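Local coordinates for protein sugar kinase MJ0406 (Methanococcus jannaschii, PDB 2C49) that uses magnesium or manganese to transfer phosphate from ATP to nucleosides, preferring inosine, guanosine and cytidine, to give nucleoside monophosphates, at residues P232-G237 / V294-K299; D241-G246 / K281-N286. All coordinates share one frame; numbering follows the deposited sequence.

Interaction 1: P232-G237 / V294-K299. With ANP (phosphoaminophosphonic acid-adenylate ester), chain F.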
loop_
_atom_site.group_PDB
_atom_site.type_symbol
_atom_site.label_atom_id
_atom_site.label_comp_id
_atom_site.label_asym_id
_atom_site.label_seq_id
_atom_site.Cartn_x
_atom_site.Cartn_y
_atom_site.Cartn_z
ATOM N N PRO A 232 -19.626 -8.023 -28.551
ATOM C CA PRO A 232 -19.042 -9.235 -27.977
ATOM C C PRO A 232 -17.780 -8.919 -27.195
ATOM O O PRO A 232 -17.161 -7.855 -27.369
ATOM C CB PRO A 232 -18.724 -10.109 -29.218
ATOM C CG PRO A 232 -18.545 -9.100 -30.359
ATOM C CD PRO A 232 -19.480 -7.962 -30.021
ATOM N N CYS A 233 -17.423 -9.815 -26.293
ATOM C CA CYS A 233 -16.095 -9.782 -25.708
ATOM C C CYS A 233 -15.171 -10.407 -26.741
ATOM O O CYS A 233 -15.485 -11.440 -27.319
ATOM C CB CYS A 233 -16.041 -10.574 -24.406
ATOM S SG CYS A 233 -14.464 -10.441 -23.545
ATOM N N ILE A 234 -14.052 -9.746 -26.983
ATOM C CA ILE A 234 -13.089 -10.195 -27.965
ATOM C C ILE A 234 -12.014 -10.878 -27.168
ATOM O O ILE A 234 -11.431 -10.275 -26.258
ATOM C CB ILE A 234 -12.541 -8.978 -28.776
ATOM C CG1 ILE A 234 -13.539 -8.589 -29.875
ATOM C CG2 ILE A 234 -11.147 -9.266 -29.357
ATOM C CD1 ILE A 234 -13.462 -7.174 -30.362
ATOM N N LYS A 235 -11.794 -12.157 -27.465
ATOM C CA LYS A 235 -10.749 -12.926 -26.807
ATOM C C LYS A 235 -9.416 -12.135 -26.712
ATOM O O LYS A 235 -8.974 -11.459 -27.656
ATOM C CB LYS A 235 -10.525 -14.274 -27.532
ATOM C CG LYS A 235 -11.137 -15.465 -26.760
ATOM C CD LYS A 235 -11.121 -16.747 -27.590
ATOM C CE LYS A 235 -12.431 -17.517 -27.433
ATOM N NZ LYS A 235 -12.204 -18.944 -27.051
ATOM N N ALA A 236 -8.806 -12.223 -25.541
ATOM C CA ALA A 236 -7.410 -11.859 -25.360
ATOM C C ALA A 236 -6.561 -13.137 -25.460
ATOM O O ALA A 236 -7.096 -14.246 -25.587
ATOM C CB ALA A 236 -7.226 -11.233 -23.986
ATOM N N GLY A 237 -5.170 -13.033 -25.475
ATOM C CA GLY A 237 -4.190 -14.085 -25.278
ATOM C C GLY A 237 -3.706 -14.099 -23.839
ATOM O O GLY A 237 -2.924 -13.234 -23.439
ATOM N N VAL A 294 -7.122 -3.226 -34.920
ATOM C CA VAL A 294 -7.904 -3.496 -36.123
ATOM C C VAL A 294 -7.584 -4.882 -36.652
ATOM O O VAL A 294 -8.490 -5.631 -37.011
ATOM C CB VAL A 294 -7.630 -2.412 -37.207
ATOM C CG1 VAL A 294 -8.061 -2.885 -38.598
ATOM C CG2 VAL A 294 -8.336 -1.108 -36.815
ATOM N N GLU A 295 -6.296 -5.227 -36.710
ATOM C CA GLU A 295 -5.895 -6.570 -37.141
ATOM C C GLU A 295 -6.602 -7.634 -36.297
ATOM O O GLU A 295 -7.193 -8.547 -36.836
ATOM C CB GLU A 295 -4.374 -6.718 -37.082
ATOM C CG GLU A 295 -3.819 -8.088 -37.417
ATOM C CD GLU A 295 -2.302 -8.107 -37.342
ATOM O OE1 GLU A 295 -1.752 -7.725 -36.281
ATOM O OE2 GLU A 295 -1.660 -8.479 -38.344
ATOM N N ARG A 296 -6.559 -7.489 -34.970
ATOM C CA ARG A 296 -7.295 -8.377 -34.065
ATOM C C ARG A 296 -8.817 -8.420 -34.325
ATOM O O ARG A 296 -9.406 -9.504 -34.326
ATOM C CB ARG A 296 -7.017 -8.018 -32.594
ATOM C CG ARG A 296 -7.616 -9.000 -31.612
ATOM C CD ARG A 296 -7.070 -8.878 -30.205
ATOM N NE ARG A 296 -5.787 -9.575 -30.057
ATOM C CZ ARG A 296 -5.110 -9.654 -28.911
ATOM N NH1 ARG A 296 -5.602 -9.091 -27.816
ATOM N NH2 ARG A 296 -3.952 -10.320 -28.857
ATOM N N LEU A 297 -9.435 -7.257 -34.550
ATOM C CA LEU A 297 -10.880 -7.162 -34.809
ATOM C C LEU A 297 -11.340 -7.953 -36.026
ATOM O O LEU A 297 -12.328 -8.687 -35.957
ATOM C CB LEU A 297 -11.322 -5.692 -34.959
ATOM C CG LEU A 297 -12.652 -5.196 -34.366
ATOM C CD1 LEU A 297 -13.044 -3.841 -34.980
ATOM C CD2 LEU A 297 -13.816 -6.161 -34.513
ATOM N N GLU A 298 -10.619 -7.810 -37.136
ATOM C CA GLU A 298 -10.975 -8.466 -38.393
ATOM C C GLU A 298 -10.813 -9.990 -38.306
ATOM O O GLU A 298 -11.493 -10.725 -39.008
ATOM C CB GLU A 298 -10.183 -7.861 -39.567
ATOM C CG GLU A 298 -10.312 -6.339 -39.609
ATOM C CD GLU A 298 -9.493 -5.646 -40.682
ATOM O OE1 GLU A 298 -8.582 -6.273 -41.286
ATOM O OE2 GLU A 298 -9.773 -4.446 -40.917
ATOM N N LYS A 299 -9.935 -10.443 -37.410
ATOM C CA LYS A 299 -9.801 -11.861 -37.055
ATOM C C LYS A 299 -11.085 -12.381 -36.375
ATOM O O LYS A 299 -11.415 -13.570 -36.470
ATOM C CB LYS A 299 -8.580 -12.050 -36.143
ATOM C CG LYS A 299 -8.264 -13.483 -35.743
ATOM C CD LYS A 299 -7.080 -13.535 -34.791
ATOM C CE LYS A 299 -6.794 -14.957 -34.336
ATOM N NZ LYS A 299 -5.369 -15.138 -33.942
HETATM P PG ANP F . -12.302 -3.216 -12.972
HETATM O O1G ANP F . -10.818 -2.636 -12.908
HETATM O O2G ANP F . -12.574 -4.272 -11.819
HETATM O O3G ANP F . -13.299 -1.987 -12.783
HETATM P PB ANP F . -14.267 -4.156 -14.936
HETATM O O1B ANP F . -15.059 -4.957 -13.812
HETATM O O2B ANP F . -14.676 -2.607 -14.863
HETATM N N3B ANP F . -12.585 -4.058 -14.485
HETATM P PA ANP F . -15.229 -4.039 -17.559
HETATM O O1A ANP F . -16.824 -4.076 -17.586
HETATM O O2A ANP F . -14.726 -2.527 -17.498
HETATM O O3A ANP F . -14.520 -4.888 -16.380
HETATM O "O5'" ANP F . -14.699 -4.656 -18.952
HETATM C "C5'" ANP F . -14.560 -3.676 -19.958
HETATM C "C4'" ANP F . -14.422 -4.344 -21.305
HETATM O "O4'" ANP F . -13.107 -4.874 -21.551
HETATM C "C3'" ANP F . -15.439 -5.412 -21.688
HETATM O "O3'" ANP F . -16.663 -4.987 -22.227
HETATM C "C2'" ANP F . -14.649 -6.453 -22.455
HETATM O "O2'" ANP F . -14.817 -6.132 -23.839
HETATM C "C1'" ANP F . -13.184 -6.122 -22.234
HETATM N N9 ANP F . -12.749 -7.229 -21.347
HETATM C C8 ANP F . -12.999 -7.396 -20.018
HETATM N N7 ANP F . -12.487 -8.555 -19.495
HETATM C C5 ANP F . -11.894 -9.158 -20.536
HETATM C C6 ANP F . -11.144 -10.400 -20.804
HETATM N N6 ANP F . -10.936 -11.227 -19.749
HETATM N N1 ANP F . -10.673 -10.654 -22.058
HETATM C C2 ANP F . -10.859 -9.835 -23.119
HETATM N N3 ANP F . -11.531 -8.659 -23.010
HETATM C C4 ANP F . -12.074 -8.309 -21.703
#

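Interaction 2: D241-G246 / K281-N286. With ANP (phosphoaminophosphonic acid-adenylate ester), chain F.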
loop_
_atom_site.group_PDB
_atom_site.type_symbol
_atom_site.label_atom_id
_atom_site.label_comp_id
_atom_site.label_asym_id
_atom_site.label_seq_id
_atom_site.Cartn_x
_atom_site.Cartn_y
_atom_site.Cartn_z
ATOM N N ASP A 241 -4.378 -9.520 -16.051
ATOM C CA ASP A 241 -4.875 -8.461 -15.177
ATOM C C ASP A 241 -6.059 -7.718 -15.824
ATOM O O ASP A 241 -5.881 -7.070 -16.841
ATOM C CB ASP A 241 -3.725 -7.474 -14.896
ATOM C CG ASP A 241 -4.168 -6.238 -14.169
ATOM O OD1 ASP A 241 -5.171 -6.308 -13.412
ATOM O OD2 ASP A 241 -3.571 -5.139 -14.297
ATOM N N PRO A 242 -7.256 -7.809 -15.231
ATOM C CA PRO A 242 -8.453 -7.122 -15.765
ATOM C C PRO A 242 -8.499 -5.608 -15.521
ATOM O O PRO A 242 -9.355 -4.935 -16.095
ATOM C CB PRO A 242 -9.590 -7.769 -14.983
ATOM C CG PRO A 242 -8.946 -8.123 -13.662
ATOM C CD PRO A 242 -7.568 -8.593 -14.019
ATOM N N THR A 243 -7.597 -5.091 -14.686
ATOM C CA THR A 243 -7.658 -3.695 -14.219
ATOM C C THR A 243 -7.769 -2.630 -15.336
ATOM O O THR A 243 -8.639 -1.768 -15.297
ATOM C CB THR A 243 -6.472 -3.378 -13.284
ATOM O OG1 THR A 243 -6.409 -4.362 -12.244
ATOM C CG2 THR A 243 -6.703 -2.016 -12.540
ATOM N N GLY A 244 -6.916 -2.691 -16.338
ATOM C CA GLY A 244 -6.962 -1.661 -17.378
ATOM C C GLY A 244 -8.083 -1.821 -18.417
ATOM O O GLY A 244 -8.237 -0.950 -19.264
ATOM N N ALA A 245 -8.852 -2.925 -18.362
ATOM C CA ALA A 245 -9.874 -3.191 -19.379
ATOM C C ALA A 245 -10.867 -2.036 -19.570
ATOM O O ALA A 245 -11.148 -1.666 -20.716
ATOM C CB ALA A 245 -10.632 -4.499 -19.099
ATOM N N GLY A 246 -11.351 -1.453 -18.471
ATOM C CA GLY A 246 -12.441 -0.478 -18.536
ATOM C C GLY A 246 -12.002 0.792 -19.260
ATOM O O GLY A 246 -12.608 1.245 -20.265
ATOM N N LYS A 281 -0.003 -6.963 -16.526
ATOM C CA LYS A 281 -0.380 -6.203 -15.329
ATOM C C LYS A 281 -0.008 -4.735 -15.518
ATOM O O LYS A 281 1.041 -4.415 -16.067
ATOM C CB LYS A 281 0.297 -6.768 -14.062
ATOM C CG LYS A 281 -0.196 -6.186 -12.745
ATOM C CD LYS A 281 0.368 -7.010 -11.558
ATOM C CE LYS A 281 -0.704 -7.926 -10.970
ATOM N NZ LYS A 281 -0.203 -8.539 -9.728
ATOM N N GLY A 282 -0.895 -3.859 -15.068
ATOM C CA GLY A 282 -0.721 -2.432 -15.190
ATOM C C GLY A 282 -1.725 -1.989 -16.224
ATOM O O GLY A 282 -1.887 -2.663 -17.260
ATOM N N CYS A 283 -2.392 -0.873 -15.971
ATOM C CA CYS A 283 -3.400 -0.372 -16.922
ATOM C C CYS A 283 -2.887 0.170 -18.230
ATOM O O CYS A 283 -3.656 0.310 -19.167
ATOM C CB CYS A 283 -4.252 0.705 -16.268
ATOM S SG CYS A 283 -5.305 0.074 -14.960
ATOM N N GLN A 284 -1.617 0.552 -18.282
ATOM C CA GLN A 284 -1.026 1.144 -19.482
ATOM C C GLN A 284 0.093 0.295 -20.092
ATOM O O GLN A 284 0.698 0.701 -21.084
ATOM C CB GLN A 284 -0.451 2.510 -19.140
ATOM C CG GLN A 284 -1.522 3.518 -18.623
ATOM C CD GLN A 284 -0.911 4.763 -18.091
ATOM O OE1 GLN A 284 0.198 5.137 -18.486
ATOM N NE2 GLN A 284 -1.623 5.422 -17.161
ATOM N N THR A 285 0.394 -0.845 -19.487
ATOM C CA THR A 285 1.503 -1.687 -19.951
ATOM C C THR A 285 1.359 -2.181 -21.399
ATOM O O THR A 285 2.297 -2.042 -22.199
ATOM C CB THR A 285 1.731 -2.866 -18.997
ATOM O OG1 THR A 285 1.958 -2.378 -17.663
ATOM C CG2 THR A 285 3.029 -3.607 -19.340
ATOM N N ASN A 286 0.229 -2.808 -21.721
ATOM C CA ASN A 286 0.057 -3.393 -23.069
ATOM C C ASN A 286 -0.982 -2.670 -23.916
ATOM O O ASN A 286 -1.724 -3.316 -24.663
ATOM C CB ASN A 286 -0.275 -4.898 -23.015
ATOM C CG ASN A 286 0.120 -5.660 -24.307
ATOM O OD1 ASN A 286 -0.653 -6.498 -24.827
ATOM N ND2 ASN A 286 1.327 -5.386 -24.816
HETATM P PG ANP F . -12.302 -3.216 -12.972
HETATM O O1G ANP F . -10.818 -2.636 -12.908
HETATM O O2G ANP F . -12.574 -4.272 -11.819
HETATM O O3G ANP F . -13.299 -1.987 -12.783
HETATM P PB ANP F . -14.267 -4.156 -14.936
HETATM O O1B ANP F . -15.059 -4.957 -13.812
HETATM O O2B ANP F . -14.676 -2.607 -14.863
HETATM N N3B ANP F . -12.585 -4.058 -14.485
HETATM P PA ANP F . -15.229 -4.039 -17.559
HETATM O O1A ANP F . -16.824 -4.076 -17.586
HETATM O O2A ANP F . -14.726 -2.527 -17.498
HETATM O O3A ANP F . -14.520 -4.888 -16.380
HETATM O "O5'" ANP F . -14.699 -4.656 -18.952
HETATM C "C5'" ANP F . -14.560 -3.676 -19.958
HETATM C "C4'" ANP F . -14.422 -4.344 -21.305
HETATM O "O4'" ANP F . -13.107 -4.874 -21.551
HETATM C "C3'" ANP F . -15.439 -5.412 -21.688
HETATM O "O3'" ANP F . -16.663 -4.987 -22.227
HETATM C "C2'" ANP F . -14.649 -6.453 -22.455
HETATM O "O2'" ANP F . -14.817 -6.132 -23.839
HETATM C "C1'" ANP F . -13.184 -6.122 -22.234
HETATM N N9 ANP F . -12.749 -7.229 -21.347
HETATM C C8 ANP F . -12.999 -7.396 -20.018
HETATM N N7 ANP F . -12.487 -8.555 -19.495
HETATM C C5 ANP F . -11.894 -9.158 -20.536
HETATM C C6 ANP F . -11.144 -10.400 -20.804
HETATM N N6 ANP F . -10.936 -11.227 -19.749
HETATM N N1 ANP F . -10.673 -10.654 -22.058
HETATM C C2 ANP F . -10.859 -9.835 -23.119
HETATM N N3 ANP F . -11.531 -8.659 -23.010
HETATM C C4 ANP F . -12.074 -8.309 -21.703
HETATM O O HOH W 1 -4.626 -4.283 -16.987
HETATM O O HOH W 2 -6.361 1.120 -19.344
#

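Interaction 1: P232-G237 / V294-K299
Ile234 faces Arg296 and Leu297 of helix 290-299, while Cys233 just before it serves the nucleotide. The Cys233 thiol is anti to the backbone N (chi1 -174°), and this brings SG within 3.5 Å of N3 of the ANP adenine. Ile234 touches both the nucleotide and the helix. Its carbonyl O lies 3.2 Å from ANP C2. Its CG2 meets the Arg296 chain, with CD 4.2 Å away, and the two side chains cross at a slant. Its CD1 is 4.3 Å from Leu297 CD2. Helix 263-277 also packs on this isoleucine, through Ala271, Ala272 and Ser275. The loop follows edge strand 228-231 of the large sheet in this PfkB-family (ribokinase-like) fold, and it forms part of the wall beside the adenine. Lys235 turns its side chain away from the helix, but its carbonyl O lies 4.1 Å from Arg296 CD. Ala236 puts CB 4.0 Å from ANP C2. Its CA lies 4.1 Å from Arg296 NH1. The Arg296 chain bends at chi3 (-82°), which carries its guanidinium past Lys235 O and Ala236 CA. There NH1 hydrogen-bonds Ser275 OG, NH2 forms a salt bridge with Glu279 OE2, and Phe276 adds a cation-pi contact. A leucine in place of Arg296 would probably leave Glu279 without its charged mate and Ser275 without its donor. Gly237 N also donates to Glu279 OE2.

Interaction 2: D241-G246 / K281-N286
Gly244 and Cys283 make the tight part of this contact. Their CA atoms are only 3.8 Å apart, too close for a CB on Gly244, and Cys283 SG lies 3.4 Å from Gly244 CA. Thr243 CG2 is 3.5 Å from the same sulfur. At the other end Asp241 CG is anti to the backbone N (chi1 172°), which carries the carboxylate to Gly282. OD2 accepts from Gly282 N at 3.1 Å through its anti lone pair, in a fairly straight bond (162°). Thr243 N meets OD1 from above the carboxylate plane, making an Asx turn. The Lys281 backbone packs on Asp241, but its side chain is the looser, partly exposed part; it leads away, and NZ bonds to Ile19 O. Water 1 accepts from Gly244 N and lies 3.2 Å from Gly282 O; water 2 donates to Gly244 O and Cys283 O. Residues 241-246 belong to the PfkB signature that leads into helix 245-258 and, in this family, forms the anion hole. Thr243 O and Gly246 CA lie beside ANP phosphate oxygens, and Cys283 touches the bound adenosine. The carboxylate, held by backbone N-H groups on both oxygens, probably fixes this turn between the ATP analogue and that adenosine.

How the interactions relate
Both contacts touch ANP. Interaction 1 meets the adenine; interaction 2 runs along ribose and phosphates and reaches the bound adenosine. Interaction 1 is centred about 20 Å from the chain centre and is only partly buried. Interaction 2 is buried, about 11 Å from the chain centre. Their own centres are about 16 Å apart. Segments 232-237 and 241-246 both belong to the route from strand 228-231 into helix 245-258. Their partners, 294-299 and 281-286, both follow helix 263-277. The chemistry differs with the place. Interaction 1 has no hydrogen bond between its segments and rests on van der Waals contacts, the arginine's charge being paired outside by Glu279. Interaction 2 uses a carboxylate, a sulfur against glycine, and bridging water.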